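Local coordinates for alpha-fucosidase (PDB 2EAB), which hydrolyses, as the catalytic domain of a larger bifidobacterial protein, probably the alpha-1,2 linkage of L-fucose at the ends of glycans, at residues N45-T50 with N396-W401; S402-D407 with N412-S417; N797-L802 with V837-N842; A847-T852 with Y892-K897. One frame throughout, in Å; residues are numbered along the deposited sequence.

Interaction 1. Residues N45-T50 with N396-W401; sequences NRWQQT and NLQGIW
Trp-47 of helix 42-50 meets the backbone of Trp-401 with the outer rim of its six-membered ring. Its CH2 lies 3.4 Å from Trp-401 O, and that oxygen sits at the ring edge, near the ring plane, where it faces the slightly positive C-H rim. Apolar contact runs alongside: CZ2 of Trp-47 is 4.1 Å from CB of Trp-401, the root of the second indole, whose own ring leads away from the helix. With CG anti to the backbone N (chi1 172°), Trp-47 stretches its indole out from the helix toward the 396-401 loop. The contact joins the N-terminal glycosyl hydrolase family 65-type region to the family 95 catalytic region, and Trp-401 also rests against Ser-386, which helps bind a calcium ion. Hydrogen bonds shape each side separately. Trp-47 NE1 donates to Thr-62 OG1 and Trp-401 NE1 to Phe-54 O, so both indole N-H groups are held by residues of the N-terminal region. With an alanine at Trp-47, Thr-62 would probably lose the indole N-H as its donor, and a gap would be likely to open beside the Trp-401 carbonyl. On the helix, Asn-45 OD1 accepts twice, from Gln-48 NE2 at 3.0 Å on a lone pair in the carbonyl plane, and from Gln-49 NE2 at 2.9 Å, tilted out of that plane. In the loop, a type I turn from Asn-396 to Gly-399 carries an Asx turn, in which Gln-398 N donates to Asn-396 OD1 at 2.8 Å.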
# COMPACT_ATOMS: atom_id res chain seq x y z
N ASN A 45 -19.66 -11.37 4.56
CA ASN A 45 -18.53 -12.23 4.83
C ASN A 45 -18.18 -13.12 3.63
O ASN A 45 -17.01 -13.32 3.31
CB ASN A 45 -18.75 -13.10 6.06
CG ASN A 45 -17.56 -13.99 6.34
OD1 ASN A 45 -16.46 -13.51 6.60
ND2 ASN A 45 -17.77 -15.30 6.23
N ARG A 46 -19.21 -13.66 2.97
CA ARG A 46 -18.97 -14.46 1.78
C ARG A 46 -18.24 -13.64 0.72
O ARG A 46 -17.29 -14.12 0.09
CB ARG A 46 -20.27 -15.05 1.22
CG ARG A 46 -20.06 -16.06 0.08
CD ARG A 46 -19.70 -17.45 0.60
NE ARG A 46 -20.79 -18.08 1.34
CZ ARG A 46 -20.69 -19.23 2.01
NH1 ARG A 46 -19.55 -19.90 2.03
NH2 ARG A 46 -21.75 -19.71 2.65
N TRP A 47 -18.68 -12.39 0.53
CA TRP A 47 -18.04 -11.49 -0.43
C TRP A 47 -16.52 -11.43 -0.21
O TRP A 47 -15.73 -11.63 -1.15
CB TRP A 47 -18.65 -10.08 -0.36
CG TRP A 47 -17.85 -9.12 -1.21
CD1 TRP A 47 -17.97 -8.91 -2.54
CD2 TRP A 47 -16.75 -8.30 -0.77
NE1 TRP A 47 -17.04 -7.99 -2.97
CE2 TRP A 47 -16.27 -7.60 -1.90
CE3 TRP A 47 -16.14 -8.06 0.47
CZ2 TRP A 47 -15.20 -6.71 -1.84
CZ3 TRP A 47 -15.08 -7.17 0.54
CH2 TRP A 47 -14.62 -6.51 -0.61
N GLN A 48 -16.11 -11.15 1.02
CA GLN A 48 -14.69 -10.87 1.28
C GLN A 48 -13.81 -12.10 1.18
O GLN A 48 -12.61 -11.98 0.92
CB GLN A 48 -14.48 -10.19 2.64
CG GLN A 48 -14.75 -11.09 3.83
CD GLN A 48 -14.30 -10.48 5.14
OE1 GLN A 48 -13.51 -9.52 5.16
NE2 GLN A 48 -14.78 -11.04 6.24
N GLN A 49 -14.39 -13.28 1.38
CA GLN A 49 -13.59 -14.51 1.41
C GLN A 49 -13.52 -15.25 0.08
O GLN A 49 -12.63 -16.08 -0.11
CB GLN A 49 -14.10 -15.47 2.51
CG GLN A 49 -14.06 -14.87 3.90
CD GLN A 49 -13.97 -15.89 5.02
OE1 GLN A 49 -13.43 -16.99 4.84
NE2 GLN A 49 -14.47 -15.52 6.19
N THR A 50 -14.44 -14.95 -0.83
CA THR A 50 -14.65 -15.84 -1.98
C THR A 50 -14.68 -15.20 -3.37
O THR A 50 -14.51 -15.91 -4.36
CB THR A 50 -15.94 -16.69 -1.83
OG1 THR A 50 -17.08 -15.84 -1.97
CG2 THR A 50 -16.01 -17.40 -0.48
N ASN A 396 -6.74 2.29 -1.01
CA ASN A 396 -7.18 2.47 0.38
C ASN A 396 -7.00 1.15 1.16
O ASN A 396 -6.30 0.25 0.70
CB ASN A 396 -8.61 3.06 0.45
CG ASN A 396 -9.67 2.18 -0.18
OD1 ASN A 396 -9.71 0.97 0.05
ND2 ASN A 396 -10.57 2.80 -0.94
N LEU A 397 -7.60 1.05 2.34
CA LEU A 397 -7.44 -0.17 3.16
C LEU A 397 -7.90 -1.43 2.44
O LEU A 397 -7.53 -2.54 2.84
CB LEU A 397 -8.20 -0.05 4.48
CG LEU A 397 -7.60 0.79 5.61
CD1 LEU A 397 -8.57 0.81 6.77
CD2 LEU A 397 -6.25 0.24 6.04
N GLN A 398 -8.71 -1.27 1.40
CA GLN A 398 -9.26 -2.39 0.63
C GLN A 398 -8.92 -2.29 -0.86
O GLN A 398 -9.52 -2.97 -1.69
CB GLN A 398 -10.77 -2.51 0.86
CG GLN A 398 -11.08 -2.85 2.32
CD GLN A 398 -12.56 -3.02 2.63
OE1 GLN A 398 -13.37 -3.34 1.76
NE2 GLN A 398 -12.90 -2.84 3.89
N GLY A 399 -7.92 -1.47 -1.18
CA GLY A 399 -7.54 -1.22 -2.56
C GLY A 399 -8.57 -0.29 -3.17
O GLY A 399 -8.50 0.93 -2.98
N ILE A 400 -9.50 -0.89 -3.91
CA ILE A 400 -10.72 -0.21 -4.35
C ILE A 400 -11.97 -1.08 -4.14
O ILE A 400 -13.07 -0.67 -4.52
CB ILE A 400 -10.68 0.22 -5.86
CG1 ILE A 400 -10.45 -0.98 -6.79
CG2 ILE A 400 -9.70 1.35 -6.08
CD1 ILE A 400 -10.66 -0.67 -8.26
N TRP A 401 -11.81 -2.26 -3.53
CA TRP A 401 -12.88 -3.27 -3.52
C TRP A 401 -13.58 -3.35 -2.17
O TRP A 401 -12.94 -3.57 -1.16
CB TRP A 401 -12.31 -4.65 -3.91
CG TRP A 401 -11.68 -4.63 -5.27
CD1 TRP A 401 -12.34 -4.70 -6.46
CD2 TRP A 401 -10.29 -4.52 -5.58
NE1 TRP A 401 -11.44 -4.64 -7.50
CE2 TRP A 401 -10.17 -4.52 -6.99
CE3 TRP A 401 -9.12 -4.41 -4.80
CZ2 TRP A 401 -8.94 -4.43 -7.64
CZ3 TRP A 401 -7.90 -4.32 -5.45
CH2 TRP A 401 -7.82 -4.32 -6.86

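Interaction 2. Residues S402-D407 with N412-S417; sequences SVTAGD and NTPWGS
Thr-404 and Thr-413 face each other through their hydroxyls, OG1 to OG1 at 2.7 Å, in a hydrogen bond whose direction is not fixed. This is the tight part of the contact. The Thr-404 hydroxyl lies between its backbone N and carbonyl carbon (chi1 53°) and points at Thr-413, while CB of Thr-404 comes within 3.4 Å of Asn-412 O. CG2 of Thr-413 packs on the same Thr-404 oxygen at 3.5 Å, which places a methyl beside the polar pair. Both threonines are buried, and Thr-404 also touches Asn-44 of helix 42-50.

Toward Gly-406 the two segments are joined by an exposed side chain and a water. Asn-412 reaches across to the other segment and its ND2 donates to Ala-405 O at 2.9 Å, a nearly straight bond (168°). The acceptor lies in the amide plane, but the donor is tilted 28° from the carbonyl plane of Ala-405. Gly-406 CA lies 3.6 Å from that ND2, and a CB there would clash with the amide. The water takes the N-H of Gly-406 and lies 2.7 Å from Thr-413 OG1.

The two arms of this long loop of the catalytic region are therefore joined by side-chain and water bonds in place of regular strand pairing; the buried hydroxyls share one hydrogen bond, and the water gives that of Thr-413 a second partner.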
# COMPACT_ATOMS: atom_id res chain seq x y z
N SER A 402 -14.90 -3.18 -2.17
CA SER A 402 -15.68 -3.26 -0.94
C SER A 402 -17.12 -3.65 -1.25
O SER A 402 -17.60 -3.40 -2.35
CB SER A 402 -15.67 -1.94 -0.19
OG SER A 402 -16.42 -0.98 -0.90
N VAL A 403 -17.78 -4.23 -0.25
CA VAL A 403 -19.19 -4.58 -0.35
C VAL A 403 -20.05 -3.80 0.65
O VAL A 403 -21.26 -3.67 0.47
CB VAL A 403 -19.41 -6.11 -0.16
CG1 VAL A 403 -19.23 -6.53 1.29
CG2 VAL A 403 -20.77 -6.55 -0.69
N THR A 404 -19.41 -3.28 1.69
CA THR A 404 -20.11 -2.56 2.76
C THR A 404 -20.23 -1.08 2.44
O THR A 404 -19.37 -0.51 1.75
CB THR A 404 -19.37 -2.74 4.09
OG1 THR A 404 -18.00 -2.37 3.91
CG2 THR A 404 -19.43 -4.20 4.55
N ALA A 405 -21.29 -0.45 2.92
CA ALA A 405 -21.47 1.00 2.76
C ALA A 405 -22.33 1.57 3.87
O ALA A 405 -23.24 0.91 4.37
CB ALA A 405 -22.09 1.32 1.41
N GLY A 406 -22.03 2.81 4.25
CA GLY A 406 -22.88 3.60 5.13
C GLY A 406 -22.37 5.03 5.07
O GLY A 406 -21.31 5.28 4.48
N ASP A 407 -23.09 5.96 5.67
CA ASP A 407 -22.75 7.38 5.52
C ASP A 407 -21.53 7.81 6.33
O ASP A 407 -20.73 8.62 5.86
CB ASP A 407 -23.92 8.27 5.93
CG ASP A 407 -24.95 8.45 4.83
OD1 ASP A 407 -24.88 7.77 3.78
OD2 ASP A 407 -25.86 9.28 5.05
N ASN A 412 -20.52 1.23 8.98
CA ASN A 412 -20.75 -0.10 8.39
C ASN A 412 -19.52 -0.72 7.73
O ASN A 412 -19.53 -1.91 7.39
CB ASN A 412 -21.87 -0.03 7.34
CG ASN A 412 -23.22 0.30 7.94
OD1 ASN A 412 -23.47 0.08 9.13
ND2 ASN A 412 -24.10 0.83 7.11
N THR A 413 -18.47 0.08 7.55
CA THR A 413 -17.27 -0.36 6.85
C THR A 413 -16.09 -0.26 7.80
O THR A 413 -15.88 0.79 8.39
CB THR A 413 -17.06 0.49 5.59
OG1 THR A 413 -18.14 0.24 4.69
CG2 THR A 413 -15.74 0.16 4.90
N PRO A 414 -15.32 -1.36 7.96
CA PRO A 414 -14.28 -1.37 8.99
C PRO A 414 -13.21 -0.33 8.70
O PRO A 414 -12.65 -0.29 7.60
CB PRO A 414 -13.70 -2.79 8.90
CG PRO A 414 -14.03 -3.25 7.52
CD PRO A 414 -15.36 -2.63 7.21
N TRP A 415 -12.96 0.53 9.69
CA TRP A 415 -12.01 1.64 9.55
C TRP A 415 -12.32 2.51 8.33
O TRP A 415 -11.42 3.15 7.78
CB TRP A 415 -10.56 1.15 9.53
CG TRP A 415 -10.19 0.27 10.68
CD1 TRP A 415 -9.92 0.66 11.96
CD2 TRP A 415 -10.04 -1.15 10.66
NE1 TRP A 415 -9.62 -0.44 12.74
CE2 TRP A 415 -9.69 -1.56 11.96
CE3 TRP A 415 -10.17 -2.12 9.65
CZ2 TRP A 415 -9.47 -2.91 12.29
CZ3 TRP A 415 -9.96 -3.46 9.99
CH2 TRP A 415 -9.60 -3.84 11.29
N GLY A 416 -13.58 2.51 7.91
CA GLY A 416 -14.02 3.30 6.76
C GLY A 416 -13.41 2.94 5.42
O GLY A 416 -13.58 3.67 4.46
N SER A 417 -12.69 1.81 5.36
CA SER A 417 -11.87 1.45 4.20
C SER A 417 -11.05 2.66 3.74
O SER A 417 -10.96 2.98 2.55
CB SER A 417 -12.72 0.87 3.07
OG SER A 417 -11.89 0.34 2.04
O HOH W 1 -18.88 2.66 3.85

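Interaction 3. Residues N797-L802 with V837-N842; sequences NYTNIL and VRLTSN
Ile-801 and Val-837 meet end on, tip to tip, and their branches pair off. CD1 of Ile-801 touches CG1 of Val-837 at 3.7 Å, while CG2 of Ile-801 meets CG2 of Val-837 at 3.9 Å. The isoleucine holds CG1 anti to its carbonyl carbon (chi1 -56°), and a second bend (chi2 -61°) turns CD1 onto one valine methyl, leaving CG2 to face the other. Val-837 answers with CG1 anti to its backbone N (chi1 -178°), which spreads both methyls across the isoleucine. CG1 of Ile-801 sits 4.1 Å from each of them, so the valine fork straddles this carbon.

The second pair is lighter. CG2 of Thr-799 lies 4.2 Å from CD1 of Leu-839, the two side chains passing at a slant; the threonine offers its methyl to the interface. Cutting Ile-801 back to an alanine is likely to leave the Val-837 fork without its mate and to open a gap reaching Val-825 and Thr-827, which the isoleucine touches on strand 823-830.

All four residues are buried, and the contact is wholly one of side chains: the CA atoms of Thr-799 and Leu-839 are 9.4 Å apart, about the distance of stacked sheets and far beyond that of paired strands. Strand 799-801 belongs to a mixed sheet beside strand 847-851, strand 833-841 to an antiparallel sheet beside 823-830 and 890-896. Such face-to-face packing of two sheets through aliphatic side chains is characteristic of a beta-sandwich, here in the C-terminal region of this family 95 enzyme.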
# COMPACT_ATOMS: atom_id res chain seq x y z
N ASN A 797 23.27 2.57 -0.86
CA ASN A 797 22.23 1.85 -1.60
C ASN A 797 22.82 0.78 -2.52
O ASN A 797 22.41 0.63 -3.67
CB ASN A 797 21.32 2.83 -2.36
CG ASN A 797 20.51 3.70 -1.42
OD1 ASN A 797 20.48 3.45 -0.22
ND2 ASN A 797 19.86 4.72 -1.96
N TYR A 798 23.78 0.03 -2.00
CA TYR A 798 24.38 -1.04 -2.78
C TYR A 798 23.35 -2.14 -3.05
O TYR A 798 22.42 -2.35 -2.25
CB TYR A 798 25.64 -1.61 -2.09
CG TYR A 798 25.39 -2.33 -0.78
CD1 TYR A 798 25.10 -3.69 -0.76
CD2 TYR A 798 25.48 -1.65 0.44
CE1 TYR A 798 24.88 -4.36 0.44
CE2 TYR A 798 25.26 -2.32 1.64
CZ TYR A 798 24.95 -3.67 1.63
OH TYR A 798 24.73 -4.36 2.80
N THR A 799 23.50 -2.79 -4.19
CA THR A 799 22.62 -3.86 -4.62
C THR A 799 23.01 -5.14 -3.89
O THR A 799 24.13 -5.62 -4.05
CB THR A 799 22.74 -4.08 -6.14
OG1 THR A 799 22.54 -2.83 -6.81
CG2 THR A 799 21.75 -5.11 -6.64
N ASN A 800 22.09 -5.69 -3.10
CA ASN A 800 22.36 -6.87 -2.29
C ASN A 800 21.54 -8.05 -2.78
O ASN A 800 20.32 -8.11 -2.58
CB ASN A 800 22.08 -6.56 -0.81
CG ASN A 800 22.53 -7.67 0.12
OD1 ASN A 800 22.92 -8.75 -0.32
ND2 ASN A 800 22.46 -7.40 1.42
N ILE A 801 22.23 -8.98 -3.43
CA ILE A 801 21.63 -10.16 -4.05
C ILE A 801 21.43 -11.27 -3.02
O ILE A 801 22.37 -11.69 -2.33
CB ILE A 801 22.52 -10.67 -5.21
CG1 ILE A 801 22.77 -9.57 -6.25
CG2 ILE A 801 21.96 -11.95 -5.83
CD1 ILE A 801 21.53 -9.03 -6.95
N LEU A 802 20.19 -11.76 -2.94
CA LEU A 802 19.80 -12.88 -2.07
C LEU A 802 20.21 -12.68 -0.61
O LEU A 802 20.91 -13.51 -0.03
CB LEU A 802 20.32 -14.21 -2.64
CG LEU A 802 19.80 -14.57 -4.03
CD1 LEU A 802 20.52 -15.80 -4.57
CD2 LEU A 802 18.29 -14.79 -4.04
N VAL A 837 23.76 -13.48 -11.82
CA VAL A 837 23.03 -12.24 -11.62
C VAL A 837 23.02 -11.50 -12.94
O VAL A 837 24.06 -11.42 -13.62
CB VAL A 837 23.66 -11.36 -10.51
CG1 VAL A 837 22.83 -10.10 -10.29
CG2 VAL A 837 23.80 -12.14 -9.21
N ARG A 838 21.86 -10.97 -13.32
CA ARG A 838 21.74 -10.09 -14.47
C ARG A 838 21.34 -8.72 -13.96
O ARG A 838 20.26 -8.55 -13.37
CB ARG A 838 20.72 -10.65 -15.47
CG ARG A 838 21.15 -11.98 -16.08
CD ARG A 838 20.19 -12.48 -17.15
NE ARG A 838 20.02 -11.53 -18.24
CZ ARG A 838 20.82 -11.42 -19.30
NH1 ARG A 838 21.88 -12.21 -19.43
NH2 ARG A 838 20.56 -10.51 -20.23
N LEU A 839 22.22 -7.74 -14.17
CA LEU A 839 22.03 -6.40 -13.64
C LEU A 839 21.91 -5.43 -14.81
O LEU A 839 22.89 -5.16 -15.50
CB LEU A 839 23.21 -6.02 -12.74
CG LEU A 839 23.09 -4.69 -12.00
CD1 LEU A 839 22.20 -4.85 -10.76
CD2 LEU A 839 24.47 -4.17 -11.61
N THR A 840 20.70 -4.93 -15.04
CA THR A 840 20.48 -3.96 -16.09
C THR A 840 20.56 -2.57 -15.49
O THR A 840 19.75 -2.20 -14.63
CB THR A 840 19.11 -4.14 -16.76
OG1 THR A 840 18.97 -5.49 -17.21
CG2 THR A 840 18.97 -3.19 -17.95
N SER A 841 21.55 -1.79 -15.91
CA SER A 841 21.67 -0.42 -15.43
C SER A 841 20.76 0.48 -16.26
O SER A 841 20.99 0.66 -17.45
CB SER A 841 23.10 0.07 -15.54
OG SER A 841 23.19 1.39 -15.04
N ASN A 842 19.73 1.03 -15.63
CA ASN A 842 18.78 1.87 -16.36
C ASN A 842 19.17 3.35 -16.40
O ASN A 842 18.69 4.10 -17.26
CB ASN A 842 17.37 1.69 -15.80
CG ASN A 842 16.91 0.25 -15.81
OD1 ASN A 842 16.42 -0.28 -14.81
ND2 ASN A 842 17.09 -0.41 -16.95

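Interaction 4. Residues A847-T852 with Y892-K897; sequences AAVKIT and YTITKK
Ile-894 overlaps two residues of the facing strand at once, using a different branch for each. Its CD1 reaches tip to tip toward CG1 of Val-849, at 4.2 Å, while its CG2 lies 3.9 Å from CD1 of Ile-851, the two isoleucines running past one another, antiparallel and side by side. The split follows from the torsions. In Ile-894 CG1 stands anti to the carbonyl carbon (chi1 -53°) and the chain continues extended to CD1 (chi2 172°), so that the long branch goes to Val-849 and CG2 is left for Ile-851.

Ile-851 has nearly the same conformation, and its own extended branch carries CD1 across to the neighbouring sheet. Val-849 and Ile-851 are two apart in strand 847-851 and thus lie on one face of it, with Ile-894 bridging both. The three are buried and meet through methyl groups alone; the nearest CA atoms, those of Val-849 and Ile-894, are 9.6 Å apart.

Residues of both sheets extend the core around them. Ile-894 also touches Leu-882 of strand 880-884, which pairs with strand 847-851, and both isoleucines reach Tyr-859 of strand 859-863. Lys-850, between the two hydrophobic residues, points to the other side, where it touches Leu-881. One sheet thus contributes strand 847-851 and the other strand 890-896, whose apolar faces form part of the core of a beta-sandwich near the C terminus.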
# COMPACT_ATOMS: atom_id res chain seq x y z
N ALA A 847 27.71 0.68 -10.17
CA ALA A 847 27.24 -0.55 -9.56
C ALA A 847 28.11 -0.94 -8.37
O ALA A 847 29.34 -0.83 -8.42
CB ALA A 847 27.19 -1.68 -10.57
N ALA A 848 27.46 -1.38 -7.30
CA ALA A 848 28.13 -1.90 -6.12
C ALA A 848 27.26 -3.06 -5.66
O ALA A 848 26.12 -2.86 -5.23
CB ALA A 848 28.25 -0.83 -5.04
N VAL A 849 27.79 -4.28 -5.82
CA VAL A 849 26.98 -5.48 -5.70
C VAL A 849 27.51 -6.43 -4.63
O VAL A 849 28.66 -6.89 -4.71
CB VAL A 849 26.89 -6.23 -7.06
CG1 VAL A 849 25.97 -7.43 -6.95
CG2 VAL A 849 26.41 -5.29 -8.16
N LYS A 850 26.67 -6.70 -3.63
CA LYS A 850 26.92 -7.75 -2.65
C LYS A 850 26.18 -8.98 -3.11
O LYS A 850 25.05 -8.89 -3.60
CB LYS A 850 26.39 -7.33 -1.27
CG LYS A 850 26.80 -8.27 -0.14
CD LYS A 850 26.28 -7.80 1.21
CE LYS A 850 26.71 -8.75 2.31
NZ LYS A 850 26.22 -8.32 3.65
N ILE A 851 26.80 -10.15 -2.96
CA ILE A 851 26.11 -11.40 -3.21
C ILE A 851 26.14 -12.17 -1.90
O ILE A 851 27.15 -12.80 -1.55
CB ILE A 851 26.72 -12.20 -4.40
CG1 ILE A 851 26.63 -11.37 -5.69
CG2 ILE A 851 25.99 -13.53 -4.58
CD1 ILE A 851 27.36 -11.97 -6.88
N THR A 852 25.06 -12.07 -1.15
CA THR A 852 25.02 -12.65 0.19
C THR A 852 25.08 -14.17 0.11
O THR A 852 25.80 -14.81 0.88
CB THR A 852 23.79 -12.16 0.96
OG1 THR A 852 23.93 -10.75 1.19
CG2 THR A 852 23.67 -12.85 2.30
N TYR A 892 24.62 -6.34 -17.31
CA TYR A 892 25.86 -6.96 -16.87
C TYR A 892 25.55 -8.32 -16.27
O TYR A 892 24.59 -8.46 -15.51
CB TYR A 892 26.56 -6.05 -15.85
CG TYR A 892 26.83 -4.70 -16.45
CD1 TYR A 892 28.03 -4.43 -17.10
CD2 TYR A 892 25.85 -3.70 -16.44
CE1 TYR A 892 28.27 -3.21 -17.70
CE2 TYR A 892 26.07 -2.48 -17.04
CZ TYR A 892 27.29 -2.23 -17.66
OH TYR A 892 27.50 -1.02 -18.25
N THR A 893 26.35 -9.31 -16.64
CA THR A 893 26.14 -10.66 -16.18
C THR A 893 27.24 -11.04 -15.19
O THR A 893 28.43 -10.90 -15.49
CB THR A 893 26.07 -11.65 -17.36
OG1 THR A 893 25.08 -11.22 -18.30
CG2 THR A 893 25.72 -13.05 -16.89
N ILE A 894 26.82 -11.50 -14.02
CA ILE A 894 27.74 -11.82 -12.93
C ILE A 894 27.67 -13.31 -12.64
O ILE A 894 26.59 -13.85 -12.37
CB ILE A 894 27.42 -11.00 -11.66
CG1 ILE A 894 27.36 -9.51 -11.99
CG2 ILE A 894 28.45 -11.28 -10.57
CD1 ILE A 894 26.86 -8.63 -10.85
N THR A 895 28.82 -13.98 -12.74
CA THR A 895 28.90 -15.44 -12.61
C THR A 895 30.11 -15.84 -11.78
O THR A 895 31.04 -15.05 -11.62
CB THR A 895 29.03 -16.10 -14.00
OG1 THR A 895 30.07 -15.46 -14.74
CG2 THR A 895 27.71 -16.01 -14.78
N LYS A 896 30.09 -17.06 -11.25
CA LYS A 896 31.21 -17.59 -10.47
C LYS A 896 32.48 -17.66 -11.31
O LYS A 896 32.45 -18.11 -12.46
CB LYS A 896 30.92 -19.01 -9.98
CG LYS A 896 29.90 -19.13 -8.87
CD LYS A 896 29.81 -20.58 -8.40
CE LYS A 896 29.39 -21.54 -9.52
NZ LYS A 896 28.02 -21.26 -10.06
N LYS A 897 33.60 -17.23 -10.73
CA LYS A 897 34.90 -17.42 -11.35
C LYS A 897 35.26 -18.91 -11.38
O LYS A 897 34.92 -19.66 -10.47
CB LYS A 897 35.98 -16.65 -10.60
CG LYS A 897 35.89 -15.14 -10.75
CD LYS A 897 37.02 -14.44 -10.01
CE LYS A 897 36.87 -14.57 -8.50
NZ LYS A 897 38.07 -14.07 -7.78

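In the fold
Interaction 1 closes first along the chain and spans 345 intervening residues, tying helix 42-50 in the N-terminal region to a loop of the catalytic region. Interaction 2 follows at once and folds that same loop back on itself, with 4 residues between its segments; the two touch, as where Trp-47 CH2 lies 3.4 Å from Ser-402 CA. Interactions 3 and 4 come later in series, without nesting or crossing, on the opposite side of the chain's centre, and close loops of 34 and 39 residues. They join the same two sheets: strands 799-801 and 847-851 are neighbours in one, 833-841 and 890-896 in the other.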